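Local structure of RavA (Legionella pneumophila str. Paris, 6WO6) at residues Asn130-Thr142 / Leu162-Arg174. The protein is a Legionella pneumophila effector, probably acting during host-cell invasion, whose molecular activity is unknown. The protein carries 2 engineered substitutions. Numbering follows the deposited sequence.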
ATOM      1  N   ASN A 130      -2.181 -12.262  -7.349  1.00 64.40           N
ATOM      2  CA  ASN A 130      -1.103 -11.748  -6.514  1.00 63.56           C
ATOM      3  C   ASN A 130      -0.677 -10.342  -6.918  1.00 59.81           C
ATOM      4  O   ASN A 130       0.336  -9.848  -6.410  1.00 57.96           O
ATOM      5  CB  ASN A 130       0.108 -12.688  -6.553  1.00 67.07           C
ATOM      6  CG  ASN A 130      -0.175 -14.035  -5.921  1.00 71.07           C
ATOM      7  OD1 ASN A 130      -0.875 -14.127  -4.912  1.00 73.03           O
ATOM      8  ND2 ASN A 130       0.368 -15.090  -6.513  1.00 72.09           N
ATOM      9  N   GLU A 131      -1.422  -9.685  -7.809  1.00 54.54           N
ATOM     10  CA  GLU A 131      -1.026  -8.358  -8.274  1.00 53.19           C
ATOM     11  C   GLU A 131      -1.114  -7.326  -7.156  1.00 54.13           C
ATOM     12  O   GLU A 131      -0.203  -6.507  -6.987  1.00 55.34           O
ATOM     13  CB  GLU A 131      -1.893  -7.933  -9.461  1.00 53.92           C
ATOM     14  CG  GLU A 131      -2.000  -8.960 -10.585  1.00 55.77           C
ATOM     15  CD  GLU A 131      -3.146  -9.940 -10.389  1.00 60.24           C
ATOM     16  OE1 GLU A 131      -3.558 -10.166  -9.232  1.00 63.12           O
ATOM     17  OE2 GLU A 131      -3.642 -10.483 -11.397  1.00 62.27           O
ATOM     18  N   VAL A 132      -2.203  -7.348  -6.383  1.00 52.55           N
ATOM     19  CA  VAL A 132      -2.368  -6.375  -5.306  1.00 50.80           C
ATOM     20  C   VAL A 132      -1.277  -6.546  -4.253  1.00 49.78           C
ATOM     21  O   VAL A 132      -0.686  -5.564  -3.790  1.00 50.56           O
ATOM     22  CB  VAL A 132      -3.776  -6.492  -4.692  1.00 50.22           C
ATOM     23  CG1 VAL A 132      -3.910  -5.587  -3.486  1.00 46.41           C
ATOM     24  CG2 VAL A 132      -4.832  -6.152  -5.731  1.00 52.74           C
ATOM     25  N   ALA A 133      -0.986  -7.791  -3.870  1.00 48.61           N
ATOM     26  CA  ALA A 133       0.012  -8.026  -2.831  1.00 49.35           C
ATOM     27  C   ALA A 133       1.391  -7.550  -3.270  1.00 52.32           C
ATOM     28  O   ALA A 133       2.098  -6.877  -2.506  1.00 53.71           O
ATOM     29  CB  ALA A 133       0.048  -9.510  -2.462  1.00 49.23           C
ATOM     30  N   ILE A 134       1.787  -7.880  -4.503  1.00 52.26           N
ATOM     31  CA  ILE A 134       3.111  -7.498  -4.982  1.00 52.16           C
ATOM     32  C   ILE A 134       3.197  -5.988  -5.167  1.00 50.58           C
ATOM     33  O   ILE A 134       4.225  -5.370  -4.861  1.00 51.75           O
ATOM     34  CB  ILE A 134       3.455  -8.248  -6.283  1.00 53.66           C
ATOM     35  CG1 ILE A 134       3.495  -9.760  -6.043  1.00 55.06           C
ATOM     36  CG2 ILE A 134       4.793  -7.778  -6.829  1.00 55.01           C
ATOM     37  CD1 ILE A 134       3.760 -10.570  -7.296  1.00 52.86           C
ATOM     38  N   ALA A 135       2.124  -5.367  -5.665  1.00 48.36           N
ATOM     39  CA  ALA A 135       2.126  -3.916  -5.814  1.00 47.98           C
ATOM     40  C   ALA A 135       2.243  -3.229  -4.459  1.00 49.80           C
ATOM     41  O   ALA A 135       2.977  -2.243  -4.314  1.00 50.71           O
ATOM     42  CB  ALA A 135       0.867  -3.462  -6.552  1.00 46.37           C
ATOM     43  N   LEU A 136       1.542  -3.750  -3.446  1.00 49.83           N
ATOM     44  CA  LEU A 136       1.654  -3.202  -2.100  1.00 49.55           C
ATOM     45  C   LEU A 136       3.075  -3.341  -1.570  1.00 52.09           C
ATOM     46  O   LEU A 136       3.631  -2.398  -0.995  1.00 54.33           O
ATOM     47  CB  LEU A 136       0.665  -3.902  -1.169  1.00 49.69           C
ATOM     48  CG  LEU A 136       0.700  -3.468   0.297  1.00 50.43           C
ATOM     49  CD1 LEU A 136      -0.114  -2.202   0.510  1.00 49.10           C
ATOM     50  CD2 LEU A 136       0.219  -4.583   1.207  1.00 51.75           C
ATOM     51  N   ARG A 137       3.682  -4.516  -1.759  1.00 52.61           N
ATOM     52  CA  ARG A 137       5.042  -4.728  -1.273  1.00 54.44           C
ATOM     53  C   ARG A 137       6.025  -3.780  -1.951  1.00 54.43           C
ATOM     54  O   ARG A 137       6.899  -3.195  -1.293  1.00 55.10           O
ATOM     55  CB  ARG A 137       5.457  -6.181  -1.501  1.00 56.90           C
ATOM     56  CG  ARG A 137       6.751  -6.565  -0.813  1.00 61.74           C
ATOM     57  CD  ARG A 137       6.507  -6.961   0.634  1.00 66.91           C
ATOM     58  NE  ARG A 137       7.747  -7.018   1.403  1.00 72.99           N
ATOM     59  CZ  ARG A 137       8.639  -8.001   1.317  1.00 77.78           C
ATOM     60  NH1 ARG A 137       8.437  -9.016   0.485  1.00 77.31           N
ATOM     61  NH2 ARG A 137       9.738  -7.966   2.058  1.00 81.37           N
ATOM     62  N   LEU A 138       5.894  -3.612  -3.270  1.00 53.65           N
ATOM     63  CA  LEU A 138       6.789  -2.716  -3.994  1.00 54.54           C
ATOM     64  C   LEU A 138       6.595  -1.271  -3.554  1.00 56.33           C
ATOM     65  O   LEU A 138       7.572  -0.533  -3.393  1.00 58.16           O
ATOM     66  CB  LEU A 138       6.573  -2.856  -5.502  1.00 53.49           C
ATOM     67  CG  LEU A 138       6.978  -4.190  -6.136  1.00 53.76           C
ATOM     68  CD1 LEU A 138       6.767  -4.157  -7.643  1.00 52.08           C
ATOM     69  CD2 LEU A 138       8.424  -4.533  -5.798  1.00 55.52           C
ATOM     70  N   ALA A 139       5.344  -0.850  -3.350  1.00 56.30           N
ATOM     71  CA  ALA A 139       5.105   0.495  -2.839  1.00 58.45           C
ATOM     72  C   ALA A 139       5.690   0.670  -1.445  1.00 59.71           C
ATOM     73  O   ALA A 139       6.141   1.767  -1.093  1.00 61.56           O
ATOM     74  CB  ALA A 139       3.608   0.801  -2.832  1.00 58.35           C
ATOM     75  N   GLU A 140       5.707  -0.398  -0.645  1.00 58.04           N
ATOM     76  CA  GLU A 140       6.229  -0.289   0.712  1.00 58.43           C
ATOM     77  C   GLU A 140       7.749  -0.187   0.728  1.00 60.44           C
ATOM     78  O   GLU A 140       8.312   0.573   1.523  1.00 62.49           O
ATOM     79  CB  GLU A 140       5.765  -1.479   1.551  1.00 59.56           C
ATOM     80  CG  GLU A 140       4.297  -1.430   1.937  1.00 61.13           C
ATOM     81  CD  GLU A 140       3.855  -2.649   2.728  1.00 65.57           C
ATOM     82  OE1 GLU A 140       4.550  -3.686   2.668  1.00 67.38           O
ATOM     83  OE2 GLU A 140       2.813  -2.568   3.414  1.00 67.14           O
ATOM     84  N   THR A 141       8.438  -0.940  -0.134  1.00 60.65           N
ATOM     85  CA  THR A 141       9.893  -1.030  -0.018  1.00 61.67           C
ATOM     86  C   THR A 141      10.666  -0.171  -1.014  1.00 62.58           C
ATOM     87  O   THR A 141      11.853   0.084  -0.785  1.00 64.13           O
ATOM     88  CB  THR A 141      10.352  -2.487  -0.164  1.00 61.83           C
ATOM     89  OG1 THR A 141      10.183  -2.913  -1.521  1.00 62.55           O
ATOM     90  CG2 THR A 141       9.546  -3.394   0.755  1.00 60.11           C
ATOM     91  N   THR A 142      10.045   0.286  -2.098  1.00 62.03           N
ATOM     92  CA  THR A 142      10.790   1.023  -3.121  1.00 64.37           C
ATOM     93  C   THR A 142      11.047   2.457  -2.669  1.00 68.86           C
ATOM     94  O   THR A 142      10.108   3.151  -2.267  1.00 70.39           O
ATOM     95  CB  THR A 142      10.027   1.044  -4.441  1.00 62.27           C
ATOM     96  OG1 THR A 142       9.707  -0.296  -4.835  1.00 63.23           O
ATOM     97  CG2 THR A 142      10.859   1.714  -5.524  1.00 61.78           C
ATOM     98  N   LEU A 162      -2.724  -6.246 -15.804  1.00 46.63           N
ATOM     99  CA  LEU A 162      -3.320  -5.857 -14.528  1.00 46.81           C
ATOM    100  C   LEU A 162      -2.245  -5.541 -13.498  1.00 48.31           C
ATOM    101  O   LEU A 162      -2.403  -4.626 -12.679  1.00 51.38           O
ATOM    102  CB  LEU A 162      -4.236  -6.970 -14.022  1.00 46.74           C
ATOM    103  CG  LEU A 162      -5.112  -6.705 -12.797  1.00 46.21           C
ATOM    104  CD1 LEU A 162      -6.108  -5.595 -13.085  1.00 45.88           C
ATOM    105  CD2 LEU A 162      -5.836  -7.977 -12.381  1.00 46.61           C
ATOM    106  N   PHE A 163      -1.131  -6.274 -13.542  1.00 48.20           N
ATOM    107  CA  PHE A 163      -0.069  -6.096 -12.558  1.00 48.68           C
ATOM    108  C   PHE A 163       0.554  -4.707 -12.651  1.00 48.52           C
ATOM    109  O   PHE A 163       0.755  -4.034 -11.632  1.00 48.72           O
ATOM    110  CB  PHE A 163       0.992  -7.182 -12.752  1.00 50.07           C
ATOM    111  CG  PHE A 163       2.194  -7.018 -11.876  1.00 51.67           C
ATOM    112  CD1 PHE A 163       2.050  -6.852 -10.508  1.00 52.27           C
ATOM    113  CD2 PHE A 163       3.469  -7.040 -12.418  1.00 52.27           C
ATOM    114  CE1 PHE A 163       3.157  -6.702  -9.697  1.00 53.15           C
ATOM    115  CE2 PHE A 163       4.582  -6.894 -11.613  1.00 53.31           C
ATOM    116  CZ  PHE A 163       4.428  -6.725 -10.251  1.00 53.90           C
ATOM    117  N   ALA A 164       0.878  -4.265 -13.871  1.00 47.64           N
ATOM    118  CA  ALA A 164       1.489  -2.949 -14.043  1.00 46.93           C
ATOM    119  C   ALA A 164       0.539  -1.838 -13.607  1.00 45.91           C
ATOM    120  O   ALA A 164       0.961  -0.851 -12.986  1.00 46.52           O
ATOM    121  CB  ALA A 164       1.917  -2.761 -15.498  1.00 47.19           C
ATOM    122  N   ALA A 165      -0.753  -1.990 -13.912  1.00 44.44           N
ATOM    123  CA  ALA A 165      -1.739  -1.008 -13.479  1.00 43.74           C
ATOM    124  C   ALA A 165      -1.813  -0.937 -11.958  1.00 45.38           C
ATOM    125  O   ALA A 165      -1.849   0.159 -11.381  1.00 47.57           O
ATOM    126  CB  ALA A 165      -3.108  -1.346 -14.070  1.00 41.65           C
ATOM    127  N   LYS A 166      -1.826  -2.099 -11.291  1.00 43.83           N
ATOM    128  CA  LYS A 166      -1.886  -2.107  -9.831  1.00 43.04           C
ATOM    129  C   LYS A 166      -0.634  -1.488  -9.220  1.00 44.63           C
ATOM    130  O   LYS A 166      -0.714  -0.790  -8.201  1.00 44.72           O
ATOM    131  CB  LYS A 166      -2.086  -3.533  -9.316  1.00 42.10           C
ATOM    132  CG  LYS A 166      -3.417  -4.164  -9.702  1.00 42.52           C
ATOM    133  CD  LYS A 166      -4.596  -3.417  -9.105  1.00 43.47           C
ATOM    134  CE  LYS A 166      -5.908  -4.007  -9.592  1.00 45.82           C
ATOM    135  NZ  LYS A 166      -7.073  -3.164  -9.215  1.00 48.51           N
ATOM    136  N   VAL A 167       0.531  -1.734  -9.824  1.00 45.71           N
ATOM    137  CA  VAL A 167       1.762  -1.136  -9.311  1.00 46.27           C
ATOM    138  C   VAL A 167       1.713   0.381  -9.449  1.00 46.75           C
ATOM    139  O   VAL A 167       2.100   1.115  -8.530  1.00 47.87           O
ATOM    140  CB  VAL A 167       2.989  -1.738 -10.020  1.00 46.50           C
ATOM    141  CG1 VAL A 167       4.219  -0.874  -9.787  1.00 46.82           C
ATOM    142  CG2 VAL A 167       3.236  -3.146  -9.517  1.00 47.25           C
ATOM    143  N   GLY A 168       1.235   0.872 -10.595  1.00 45.99           N
ATOM    144  CA  GLY A 168       1.044   2.307 -10.740  1.00 47.45           C
ATOM    145  C   GLY A 168       0.119   2.878  -9.679  1.00 48.95           C
ATOM    146  O   GLY A 168       0.404   3.926  -9.088  1.00 50.00           O
ATOM    147  N   HIS A 169      -0.989   2.183  -9.408  1.00 48.37           N
ATOM    148  CA  HIS A 169      -1.953   2.668  -8.424  1.00 50.20           C
ATOM    149  C   HIS A 169      -1.340   2.737  -7.027  1.00 53.53           C
ATOM    150  O   HIS A 169      -1.499   3.736  -6.309  1.00 54.70           O
ATOM    151  CB  HIS A 169      -3.187   1.767  -8.427  1.00 51.30           C
ATOM    152  CG  HIS A 169      -3.998   1.859  -9.680  1.00 55.71           C
ATOM    153  ND1 HIS A 169      -4.949   0.920 -10.020  1.00 57.61           N
ATOM    154  CD2 HIS A 169      -4.010   2.782 -10.671  1.00 57.87           C
ATOM    155  CE1 HIS A 169      -5.507   1.258 -11.169  1.00 58.90           C
ATOM    156  NE2 HIS A 169      -4.956   2.384 -11.585  1.00 58.46           N
ATOM    157  N   ALA A 170      -0.645   1.672  -6.616  1.00 52.55           N
ATOM    158  CA  ALA A 170      -0.040   1.651  -5.287  1.00 49.63           C
ATOM    159  C   ALA A 170       1.037   2.719  -5.153  1.00 50.17           C
ATOM    160  O   ALA A 170       1.141   3.375  -4.107  1.00 52.92           O
ATOM    161  CB  ALA A 170       0.535   0.266  -4.988  1.00 48.18           C
ATOM    162  N   PHE A 171       1.848   2.909  -6.200  1.00 49.72           N
ATOM    163  CA  PHE A 171       2.846   3.975  -6.171  1.00 51.40           C
ATOM    164  C   PHE A 171       2.190   5.341  -6.021  1.00 50.21           C
ATOM    165  O   PHE A 171       2.679   6.192  -5.265  1.00 50.14           O
ATOM    166  CB  PHE A 171       3.703   3.929  -7.436  1.00 54.71           C
ATOM    167  CG  PHE A 171       4.841   2.954  -7.365  1.00 57.36           C
ATOM    168  CD1 PHE A 171       5.342   2.543  -6.142  1.00 58.53           C
ATOM    169  CD2 PHE A 171       5.415   2.452  -8.523  1.00 59.55           C
ATOM    170  CE1 PHE A 171       6.395   1.646  -6.073  1.00 60.35           C
ATOM    171  CE2 PHE A 171       6.467   1.555  -8.461  1.00 61.05           C
ATOM    172  CZ  PHE A 171       6.956   1.151  -7.234  1.00 61.60           C
ATOM    173  N   ALA A 172       1.081   5.572  -6.733  1.00 49.12           N
ATOM    174  CA  ALA A 172       0.383   6.850  -6.617  1.00 49.31           C
ATOM    175  C   ALA A 172      -0.135   7.071  -5.201  1.00 50.08           C
ATOM    176  O   ALA A 172      -0.011   8.173  -4.647  1.00 50.22           O
ATOM    177  CB  ALA A 172      -0.768   6.914  -7.621  1.00 44.15           C
ATOM    178  N   VAL A 173      -0.728   6.036  -4.602  1.00 49.20           N
ATOM    179  CA  VAL A 173      -1.263   6.180  -3.250  1.00 47.58           C
ATOM    180  C   VAL A 173      -0.141   6.477  -2.258  1.00 52.51           C
ATOM    181  O   VAL A 173      -0.281   7.343  -1.384  1.00 54.12           O
ATOM    182  CB  VAL A 173      -2.067   4.930  -2.853  1.00 44.17           C
ATOM    183  CG1 VAL A 173      -2.344   4.926  -1.357  1.00 43.23           C
ATOM    184  CG2 VAL A 173      -3.371   4.886  -3.625  1.00 41.10           C
ATOM    185  N   ARG A 174       0.993   5.783  -2.388  1.00 55.40           N
ATOM    186  CA  ARG A 174       2.123   6.050  -1.499  1.00 58.87           C
ATOM    187  C   ARG A 174       2.635   7.478  -1.669  1.00 60.31           C
ATOM    188  O   ARG A 174       2.888   8.186  -0.683  1.00 61.72           O
ATOM    189  CB  ARG A 174       3.242   5.042  -1.759  1.00 61.22           C
ATOM    190  CG  ARG A 174       4.489   5.265  -0.917  1.00 64.92           C
ATOM    191  CD  ARG A 174       4.375   4.600   0.445  1.00 69.23           C
ATOM    192  NE  ARG A 174       5.380   5.097   1.379  1.00 76.39           N
ATOM    193  CZ  ARG A 174       6.634   4.654   1.445  1.00 81.90           C
ATOM    194  NH1 ARG A 174       7.474   5.170   2.331  1.00 84.65           N
ATOM    195  NH2 ARG A 174       7.049   3.698   0.626  1.00 83.59           N
TER
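The ring of F163 sits as a knob among E131, I134, A135 and L138, crossing the I134 side chain at about a right angle. Chi1 of 175° sets its CG anti to the backbone N and swings the flat, wholly apolar ring to helix 131-141, where CE1 lies 3.5 Å from I134 CG2. Midway, alanines suit the interface because a lone methyl lets backbones come close: A135 CB rests 3.5 Å from K166 O, and A139 CB meets A170 CB at 3.8 Å. Two helices of an all-helical protein thus cross closely, axes 8.4 Å apart at -38°, with helix 147-157 connecting them in sequence and touching F163 through I154. F171, broad enough to span L138 to T142, turns its ring edge to T142 OG1 (CZ 3.9 Å away); this short hydroxyl can fold back at the helix end and donate to L138 O (2.6 Å), which T142 N reaches from the opposite face. R174 has the reach and N-H groups for two acceptors: NH2 donates a bent hydrogen bond to A139 O (2.7 Å), in the carbonyl plane and near the guanidinium plane, while NH1 forms a salt bridge with E178. K166 packs its methylene CG on E131 CB, and its NZ ammonium forms a salt bridge with E202.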